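Putative invasin (Yersinia pseudotuberculosis IP 31758, PDB 5N40) probably acts as a surface adhesin of the invasin family, using immunoglobulin-like domains and a C-type lectin-like tip to attach the bacterium to host cells. Local coordinates at residues V218-W230 with A251-E265. The protein carries 1 engineered substitution. Numbering follows the deposited sequence.
Sequences VITSPDSAQASMW and AEKPGTIGTNVENNE
OE2 of Glu265 is gripped twice: by Ser221 OG, at a very short 2.5 Å, and by Met229 N. The other oxygen, OE1, takes a nearly straight bond of 2.8 Å from Ser228 N on its syn lone pair. Met229 N also reaches OE2 on the syn side, though 21° out of the carboxylate plane, so two successive backbone amides hold both oxygens and restrict the group's rotation. Glu265 closes the type I' turn of the hairpin 258-269, part of the C-type lectin-like adhesion domain, and its side chain plugs the loop that follows strand 209-217, the last of the preceding immunoglobulin-like domain. A bend at chi2 (-73°) swings the buried carboxylate into this loop; three donors would be expected to favour its charged form.

At the turn itself, the CB atoms of Thr220 and Asn263 pack 3.7 Å apart, with the side chains crossing at about a right angle. One water joins Thr220 O to Asn263 ND2; another joins Thr220 OG1, Ser221 OG and Asn263 O. Alongside, Met229 CG rests on Asn264 CB.

Farther along, Gln226 NE2 gives Ala251 O a weak bond. Glu252 OE2, salt-bridged to Arg246, also receives a bond from a water that accepts from Ser224 OG, 2.6 Å away, and donates to Gln226 OE1.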
loop_
_atom_site.group_PDB
_atom_site.type_symbol
_atom_site.label_atom_id
_atom_site.label_comp_id
_atom_site.label_asym_id
_atom_site.label_seq_id
_atom_site.Cartn_x
_atom_site.Cartn_y
_atom_site.Cartn_z
ATOM N N VAL A 218 9.316 4.725 -12.221
ATOM C CA VAL A 218 10.652 4.169 -12.416
ATOM C C VAL A 218 11.489 5.173 -13.205
ATOM O O VAL A 218 10.986 5.845 -14.115
ATOM C CB VAL A 218 10.568 2.808 -13.134
ATOM C CG1 VAL A 218 10.172 2.983 -14.602
ATOM C CG2 VAL A 218 11.879 2.053 -12.987
ATOM N N ILE A 219 12.780 5.274 -12.872
ATOM C CA ILE A 219 13.578 6.349 -13.455
ATOM C C ILE A 219 13.816 6.102 -14.941
ATOM O O ILE A 219 14.005 7.052 -15.711
ATOM C CB ILE A 219 14.891 6.507 -12.665
ATOM C CG1 ILE A 219 15.626 7.801 -13.054
ATOM C CG2 ILE A 219 15.799 5.297 -12.865
ATOM C CD1 ILE A 219 14.899 9.086 -12.648
ATOM N N THR A 220 13.771 4.847 -15.377
ATOM C CA THR A 220 14.181 4.462 -16.719
ATOM C C THR A 220 13.065 4.562 -17.747
ATOM O O THR A 220 13.253 4.123 -18.888
ATOM C CB THR A 220 14.759 3.042 -16.712
ATOM O OG1 THR A 220 13.915 2.149 -15.973
ATOM C CG2 THR A 220 16.152 3.040 -16.110
ATOM N N SER A 221 11.918 5.141 -17.384
ATOM C CA SER A 221 10.849 5.408 -18.326
ATOM C C SER A 221 10.548 6.901 -18.370
ATOM O O SER A 221 10.537 7.564 -17.325
ATOM C CB SER A 221 9.565 4.652 -17.943
ATOM O OG SER A 221 9.667 3.279 -18.263
ATOM N N PRO A 222 10.284 7.458 -19.542
ATOM C CA PRO A 222 9.923 8.878 -19.592
ATOM C C PRO A 222 8.505 9.109 -19.087
ATOM O O PRO A 222 7.637 8.232 -19.170
ATOM C CB PRO A 222 10.060 9.226 -21.072
ATOM C CG PRO A 222 9.816 7.945 -21.784
ATOM C CD PRO A 222 10.266 6.832 -20.873
ATOM N N ASP A 223 8.281 10.314 -18.555
ATOM C CA ASP A 223 6.955 10.726 -18.093
ATOM C C ASP A 223 6.179 11.214 -19.308
ATOM O O ASP A 223 6.046 12.413 -19.571
ATOM C CB ASP A 223 7.053 11.800 -17.017
ATOM C CG ASP A 223 5.691 12.182 -16.447
ATOM O OD1 ASP A 223 4.713 11.432 -16.661
ATOM O OD2 ASP A 223 5.596 13.239 -15.783
ATOM N N SER A 224 5.688 10.247 -20.074
ATOM C CA SER A 224 4.941 10.489 -21.298
ATOM C C SER A 224 3.736 9.566 -21.315
ATOM O O SER A 224 3.844 8.397 -20.946
ATOM C CB SER A 224 5.796 10.226 -22.542
ATOM O OG SER A 224 4.977 10.045 -23.683
ATOM N N ALA A 225 2.588 10.086 -21.748
ATOM C CA ALA A 225 1.409 9.237 -21.868
ATOM C C ALA A 225 1.621 8.102 -22.864
ATOM O O ALA A 225 0.861 7.126 -22.840
ATOM C CB ALA A 225 0.195 10.078 -22.272
ATOM N N GLN A 226 2.641 8.202 -23.729
ATOM C CA GLN A 226 2.955 7.163 -24.703
ATOM C C GLN A 226 3.934 6.123 -24.177
ATOM O O GLN A 226 4.188 5.133 -24.869
ATOM C CB GLN A 226 3.547 7.781 -25.976
ATOM C CG GLN A 226 2.646 8.780 -26.671
ATOM C CD GLN A 226 3.307 9.380 -27.893
ATOM O OE1 GLN A 226 4.110 10.309 -27.787
ATOM N NE2 GLN A 226 2.975 8.850 -29.066
ATOM N N ALA A 227 4.497 6.325 -22.989
ATOM C CA ALA A 227 5.420 5.359 -22.414
ATOM C C ALA A 227 4.679 4.104 -21.970
ATOM O O ALA A 227 3.488 4.140 -21.645
ATOM C CB ALA A 227 6.155 5.970 -21.217
ATOM N N SER A 228 5.404 2.985 -21.957
ATOM C CA SER A 228 4.826 1.725 -21.496
ATOM C C SER A 228 4.648 1.721 -19.981
ATOM O O SER A 228 3.588 1.335 -19.473
ATOM C CB SER A 228 5.710 0.556 -21.931
ATOM O OG SER A 228 5.694 0.396 -23.341
ATOM N N MET A 229 5.675 2.138 -19.252
ATOM C CA MET A 229 5.667 2.158 -17.799
ATOM C C MET A 229 5.448 3.575 -17.284
ATOM O O MET A 229 5.549 4.563 -18.020
ATOM C CB MET A 229 6.989 1.604 -17.248
ATOM C CG MET A 229 7.538 0.390 -17.988
ATOM S SD MET A 229 6.406 -1.016 -18.041
ATOM C CE MET A 229 6.329 -1.447 -16.313
ATOM N N TRP A 230 5.176 3.662 -15.983
ATOM C CA TRP A 230 5.094 4.947 -15.295
ATOM C C TRP A 230 6.498 5.370 -14.872
ATOM O O TRP A 230 7.148 4.660 -14.098
ATOM C CB TRP A 230 4.186 4.842 -14.075
ATOM C CG TRP A 230 2.776 4.466 -14.383
ATOM C CD1 TRP A 230 2.236 3.208 -14.392
ATOM C CD2 TRP A 230 1.712 5.363 -14.702
ATOM N NE1 TRP A 230 0.900 3.273 -14.706
ATOM C CE2 TRP A 230 0.555 4.585 -14.901
ATOM C CE3 TRP A 230 1.629 6.752 -14.848
ATOM C CZ2 TRP A 230 -0.671 5.151 -15.240
ATOM C CZ3 TRP A 230 0.413 7.311 -15.179
ATOM C CH2 TRP A 230 -0.721 6.514 -15.374
ATOM N N ALA A 251 7.565 5.908 -30.373
ATOM C CA ALA A 251 6.239 6.491 -30.540
ATOM C C ALA A 251 6.282 8.009 -30.668
ATOM O O ALA A 251 5.316 8.602 -31.157
ATOM C CB ALA A 251 5.346 6.090 -29.362
ATOM N N GLU A 252 7.367 8.650 -30.233
ATOM C CA GLU A 252 7.543 10.090 -30.393
ATOM C C GLU A 252 8.165 10.475 -31.732
ATOM O O GLU A 252 8.052 11.638 -32.142
ATOM C CB GLU A 252 8.407 10.640 -29.250
ATOM C CG GLU A 252 7.674 10.701 -27.917
ATOM C CD GLU A 252 8.569 11.034 -26.732
ATOM O OE1 GLU A 252 9.709 10.534 -26.677
ATOM O OE2 GLU A 252 8.120 11.790 -25.841
ATOM N N LYS A 253 8.811 9.536 -32.421
ATOM C CA LYS A 253 9.439 9.785 -33.719
ATOM C C LYS A 253 9.069 8.648 -34.661
ATOM O O LYS A 253 9.898 7.783 -34.979
ATOM C CB LYS A 253 10.955 9.922 -33.578
ATOM C CG LYS A 253 11.381 11.175 -32.844
ATOM C CD LYS A 253 11.210 12.425 -33.702
ATOM C CE LYS A 253 11.585 13.683 -32.938
ATOM N NZ LYS A 253 11.372 14.922 -33.746
ATOM N N PRO A 254 7.813 8.615 -35.117
ATOM C CA PRO A 254 7.361 7.488 -35.946
ATOM C C PRO A 254 8.043 7.402 -37.290
ATOM O O PRO A 254 7.979 6.342 -37.923
ATOM C CB PRO A 254 5.859 7.754 -36.108
ATOM C CG PRO A 254 5.705 9.215 -35.891
ATOM C CD PRO A 254 6.724 9.566 -34.845
ATOM N N GLY A 255 8.694 8.471 -37.743
ATOM C CA GLY A 255 9.288 8.502 -39.062
ATOM C C GLY A 255 10.644 7.847 -39.201
ATOM O O GLY A 255 11.187 7.834 -40.310
ATOM N N THR A 256 11.218 7.302 -38.133
ATOM C CA THR A 256 12.509 6.637 -38.223
ATOM C C THR A 256 12.343 5.127 -38.100
ATOM O O THR A 256 11.463 4.631 -37.387
ATOM C CB THR A 256 13.484 7.138 -37.152
ATOM O OG1 THR A 256 14.753 6.499 -37.338
ATOM C CG2 THR A 256 12.982 6.835 -35.766
ATOM N N ILE A 257 13.214 4.409 -38.801
ATOM C CA ILE A 257 13.139 2.954 -38.897
ATOM C C ILE A 257 13.858 2.278 -37.735
ATOM O O ILE A 257 13.392 1.260 -37.216
ATOM C CB ILE A 257 13.724 2.503 -40.251
ATOM C CG1 ILE A 257 13.105 3.301 -41.406
ATOM C CG2 ILE A 257 13.521 1.007 -40.457
ATOM C CD1 ILE A 257 11.596 3.236 -41.479
ATOM N N GLY A 258 15.001 2.815 -37.315
ATOM C CA GLY A 258 15.751 2.188 -36.243
ATOM C C GLY A 258 14.975 2.207 -34.937
ATOM O O GLY A 258 14.321 3.192 -34.592
ATOM N N THR A 259 15.051 1.094 -34.206
ATOM C CA THR A 259 14.444 0.986 -32.885
ATOM C C THR A 259 15.362 0.209 -31.954
ATOM O O THR A 259 16.272 -0.504 -32.385
ATOM C CB THR A 259 13.070 0.293 -32.915
ATOM O OG1 THR A 259 13.220 -1.053 -33.383
ATOM C CG2 THR A 259 12.101 1.045 -33.805
ATOM N N ASN A 260 15.108 0.368 -30.658
ATOM C CA ASN A 260 15.850 -0.337 -29.618
ATOM C C ASN A 260 14.925 -0.523 -28.427
ATOM O O ASN A 260 14.410 0.466 -27.897
ATOM C CB ASN A 260 17.100 0.453 -29.209
ATOM C CG ASN A 260 17.848 -0.189 -28.052
ATOM O OD1 ASN A 260 18.060 -1.399 -28.034
ATOM N ND2 ASN A 260 18.244 0.622 -27.074
ATOM N N VAL A 261 14.698 -1.772 -28.020
ATOM C CA VAL A 261 13.931 -2.062 -26.814
ATOM C C VAL A 261 14.897 -2.129 -25.641
ATOM O O VAL A 261 15.822 -2.947 -25.626
ATOM C CB VAL A 261 13.137 -3.371 -26.949
ATOM C CG1 VAL A 261 12.309 -3.621 -25.700
ATOM C CG2 VAL A 261 12.244 -3.325 -28.183
ATOM N N GLU A 262 14.673 -1.273 -24.647
ATOM C CA GLU A 262 15.568 -1.216 -23.502
ATOM C C GLU A 262 14.804 -0.645 -22.319
ATOM O O GLU A 262 14.086 0.349 -22.469
ATOM C CB GLU A 262 16.801 -0.364 -23.822
ATOM C CG GLU A 262 17.853 -0.399 -22.744
ATOM C CD GLU A 262 19.151 0.253 -23.186
ATOM O OE1 GLU A 262 19.350 0.423 -24.410
ATOM O OE2 GLU A 262 19.959 0.591 -22.304
ATOM N N ASN A 263 14.951 -1.289 -21.156
ATOM C CA ASN A 263 14.299 -0.859 -19.920
ATOM C C ASN A 263 12.791 -0.740 -20.117
ATOM O O ASN A 263 12.165 0.227 -19.680
ATOM C CB ASN A 263 14.891 0.454 -19.409
ATOM C CG ASN A 263 16.383 0.351 -19.166
ATOM O OD1 ASN A 263 16.880 -0.701 -18.765
ATOM N ND2 ASN A 263 17.107 1.436 -19.416
ATOM N N ASN A 264 12.212 -1.735 -20.794
ATOM C CA ASN A 264 10.765 -1.872 -20.960
ATOM C C ASN A 264 10.153 -0.738 -21.775
ATOM O O ASN A 264 8.941 -0.484 -21.687
ATOM C CB ASN A 264 10.069 -1.986 -19.601
ATOM C CG ASN A 264 10.388 -3.291 -18.901
ATOM O OD1 ASN A 264 10.432 -4.348 -19.531
ATOM N ND2 ASN A 264 10.623 -3.225 -17.597
ATOM N N GLU A 265 10.967 -0.057 -22.572
ATOM C CA GLU A 265 10.504 0.961 -23.504
ATOM C C GLU A 265 11.146 0.731 -24.867
ATOM O O GLU A 265 12.221 0.129 -24.978
ATOM C CB GLU A 265 10.841 2.375 -22.999
ATOM C CG GLU A 265 10.367 2.680 -21.587
ATOM C CD GLU A 265 8.855 2.867 -21.487
ATOM O OE1 GLU A 265 8.191 2.961 -22.548
ATOM O OE2 GLU A 265 8.341 2.911 -20.341
HETATM O O HOH W 1 15.821 3.886 -20.074
HETATM O O HOH W 2 11.614 1.449 -17.407
HETATM O O HOH W 3 5.367 11.758 -25.543
#